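Local coordinates for uncharacterized protein (Actinomyces odontolyticus, PDB 4MJG), which is of unknown function but belongs to the DUF4853 family, and is probably made as a lipoprotein in the bacterium, at residues V66-V71 / P152-A157. Sequence-based numbering, arbitrary orientation.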
ATOM      1  N   VAL A  66      -1.820  -7.850  -0.781  1.00 54.90           N
ATOM      2  CA  VAL A  66      -2.370  -6.576  -0.350  1.00 49.29           C
ATOM      3  C   VAL A  66      -1.560  -6.151   0.868  1.00 49.30           C
ATOM      4  O   VAL A  66      -1.449  -6.908   1.833  1.00 57.03           O
ATOM      5  CB  VAL A  66      -3.858  -6.706   0.045  1.00 48.30           C
ATOM      6  CG1 VAL A  66      -4.378  -5.405   0.637  1.00 44.03           C
ATOM      7  CG2 VAL A  66      -4.699  -7.135  -1.152  1.00 48.49           C
ATOM      8  N   GLY A  67      -0.996  -4.951   0.830  1.00 46.14           N
ATOM      9  CA  GLY A  67      -0.127  -4.481   1.913  1.00 47.53           C
ATOM     10  C   GLY A  67      -0.888  -3.853   3.062  1.00 48.93           C
ATOM     11  O   GLY A  67      -2.117  -3.944   3.139  1.00 47.22           O
ATOM     12  N   TYR A  68      -0.149  -3.214   3.966  1.00 50.10           N
ATOM     13  CA  TYR A  68      -0.758  -2.457   5.055  1.00 45.53           C
ATOM     14  C   TYR A  68      -1.603  -1.352   4.475  1.00 47.84           C
ATOM     15  O   TYR A  68      -1.306  -0.829   3.399  1.00 59.73           O
ATOM     16  CB  TYR A  68       0.305  -1.840   5.960  1.00 49.73           C
ATOM     17  CG  TYR A  68       0.903  -2.806   6.953  1.00 49.66           C
ATOM     18  CD1 TYR A  68       0.343  -2.978   8.216  1.00 49.40           C
ATOM     19  CD2 TYR A  68       2.037  -3.531   6.636  1.00 48.74           C
ATOM     20  CE1 TYR A  68       0.889  -3.856   9.132  1.00 47.74           C
ATOM     21  CE2 TYR A  68       2.588  -4.409   7.541  1.00 53.32           C
ATOM     22  CZ  TYR A  68       2.008  -4.567   8.787  1.00 51.13           C
ATOM     23  OH  TYR A  68       2.559  -5.444   9.679  1.00 53.71           O
ATOM     24  N   THR A  69      -2.677  -1.017   5.177  1.00 51.10           N
ATOM     25  CA  THR A  69      -3.466   0.149   4.841  1.00 49.73           C
ATOM     26  C   THR A  69      -3.220   1.163   5.944  1.00 48.35           C
ATOM     27  O   THR A  69      -3.476   0.872   7.106  1.00 44.07           O
ATOM     28  CB  THR A  69      -4.958  -0.194   4.761  1.00 50.85           C
ATOM     29  OG1 THR A  69      -5.167  -1.213   3.766  1.00 49.47           O
ATOM     30  CG2 THR A  69      -5.769   1.041   4.409  1.00 49.92           C
ATOM     31  N   THR A  70      -2.670   2.322   5.588  1.00 51.04           N
ATOM     32  CA  THR A  70      -2.400   3.373   6.568  1.00 53.52           C
ATOM     33  C   THR A  70      -3.156   4.637   6.226  1.00 56.69           C
ATOM     34  O   THR A  70      -3.449   4.901   5.061  1.00 65.00           O
ATOM     35  CB  THR A  70      -0.898   3.699   6.685  1.00 52.61           C
ATOM     36  OG1 THR A  70      -0.397   4.195   5.438  1.00 51.35           O
ATOM     37  CG2 THR A  70      -0.125   2.467   7.083  1.00 55.47           C
ATOM     38  N   VAL A  71      -3.460   5.421   7.258  1.00 60.64           N
ATOM     39  CA  VAL A  71      -4.306   6.596   7.124  1.00 58.72           C
ATOM     40  C   VAL A  71      -3.621   7.826   7.708  1.00 61.65           C
ATOM     41  O   VAL A  71      -3.209   7.821   8.865  1.00 72.22           O
ATOM     42  CB  VAL A  71      -5.660   6.375   7.825  1.00 54.56           C
ATOM     43  CG1 VAL A  71      -6.507   7.639   7.791  1.00 53.80           C
ATOM     44  CG2 VAL A  71      -6.407   5.237   7.151  1.00 54.63           C
ATOM     45  N   PRO A 152       5.524  -9.343   6.768  1.00 57.75           N
ATOM     46  CA  PRO A 152       6.437  -8.579   7.602  1.00 59.16           C
ATOM     47  C   PRO A 152       5.708  -7.862   8.719  1.00 63.05           C
ATOM     48  O   PRO A 152       4.581  -7.406   8.528  1.00 62.56           O
ATOM     49  CB  PRO A 152       7.040  -7.569   6.625  1.00 59.39           C
ATOM     50  CG  PRO A 152       5.982  -7.361   5.607  1.00 58.18           C
ATOM     51  CD  PRO A 152       5.218  -8.652   5.501  1.00 55.91           C
ATOM     52  N   SER A 153       6.356  -7.777   9.878  1.00 73.04           N
ATOM     53  CA  SER A 153       5.878  -6.940  10.969  1.00 68.19           C
ATOM     54  C   SER A 153       5.859  -5.497  10.495  1.00 66.86           C
ATOM     55  O   SER A 153       6.560  -5.132   9.549  1.00 70.79           O
ATOM     56  CB  SER A 153       6.797  -7.064  12.182  1.00 71.07           C
ATOM     57  OG  SER A 153       8.121  -6.684  11.844  1.00 77.23           O
ATOM     58  N   VAL A 154       5.073  -4.668  11.162  1.00 63.98           N
ATOM     59  CA  VAL A 154       5.023  -3.254  10.827  1.00 65.04           C
ATOM     60  C   VAL A 154       6.384  -2.576  11.060  1.00 67.99           C
ATOM     61  O   VAL A 154       6.671  -1.537  10.469  1.00 67.13           O
ATOM     62  CB  VAL A 154       3.908  -2.537  11.611  1.00 67.88           C
ATOM     63  CG1 VAL A 154       4.298  -2.364  13.071  1.00 70.96           C
ATOM     64  CG2 VAL A 154       3.584  -1.198  10.967  1.00 69.65           C
ATOM     65  N   GLU A 155       7.213  -3.171  11.915  1.00 75.77           N
ATOM     66  CA  GLU A 155       8.595  -2.724  12.098  1.00 84.10           C
ATOM     67  C   GLU A 155       9.340  -2.821  10.770  1.00 84.95           C
ATOM     68  O   GLU A 155       9.984  -1.863  10.335  1.00 89.31           O
ATOM     69  CB  GLU A 155       9.333  -3.581  13.143  1.00 96.41           C
ATOM     70  CG  GLU A 155       8.611  -3.804  14.468  1.00105.24           C
ATOM     71  CD  GLU A 155       8.249  -2.514  15.182  1.00113.83           C
ATOM     72  OE1 GLU A 155       9.038  -1.543  15.130  1.00124.07           O
ATOM     73  OE2 GLU A 155       7.174  -2.480  15.813  1.00112.04           O
ATOM     74  N   GLU A 156       9.236  -3.991  10.140  1.00 83.40           N
ATOM     75  CA  GLU A 156       9.962  -4.299   8.906  1.00 83.58           C
ATOM     76  C   GLU A 156       9.388  -3.584   7.690  1.00 78.30           C
ATOM     77  O   GLU A 156      10.135  -3.196   6.791  1.00 84.49           O
ATOM     78  CB  GLU A 156       9.953  -5.809   8.653  1.00 80.35           C
ATOM     79  CG  GLU A 156      10.706  -6.613   9.704  1.00 80.37           C
ATOM     80  CD  GLU A 156      10.284  -8.070   9.762  1.00 79.09           C
ATOM     81  OE1 GLU A 156       9.619  -8.551   8.820  1.00 78.74           O
ATOM     82  OE2 GLU A 156      10.625  -8.738  10.759  1.00 81.28           O
ATOM     83  N   ALA A 157       8.068  -3.422   7.660  1.00 70.76           N
ATOM     84  CA  ALA A 157       7.396  -2.759   6.541  1.00 70.15           C
ATOM     85  C   ALA A 157       7.706  -1.262   6.468  1.00 72.18           C
ATOM     86  O   ALA A 157       7.724  -0.683   5.386  1.00 78.15           O
ATOM     87  CB  ALA A 157       5.895  -2.981   6.626  1.00 68.04           C
TER
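Tyr68 carries the whole contact from its side, reaching with its ring to the start of the short helix 154-157. Its OH donates a hydrogen bond to Pro152 O, 3.0 Å away, which lies at the ring edge; the hydroxyl meets a lone pair in the carbonyl plane, at a C=O...O angle of 142°. Pro152 sits just before the N-cap residue Ser153, so the carbonyl that takes the hydroxyl proton precedes the helix. Val154 comes over one face of the ring: its CB sits 4.0 Å from Tyr68 CZ, and CG2, anti to the backbone N, hangs above the rim, the two side chains crossing at about a right angle. Ala157, one turn on, brings its CB to 3.7 Å from Tyr68 CE2; a methyl is small enough to let the helix settle close to the ring. Tyr68 lies on strand 62-73, in the interior of an antiparallel sheet, so the ring joins that sheet to a helix leading into the edge strand 161-166, where Val154 also touches Val163. Leu49 and Pro50 of the adjacent strand pack against the tyrosine as well. Against this close packing of Tyr68 on Pro152 O, Val154 and the buried Ala157 stands a looser side: partly exposed Ser153 turns its CB away, its OG accepting a weak bond from Glu156 N at 3.4 Å, while Glu155 and Glu156 are exposed, as suits acidic side chains.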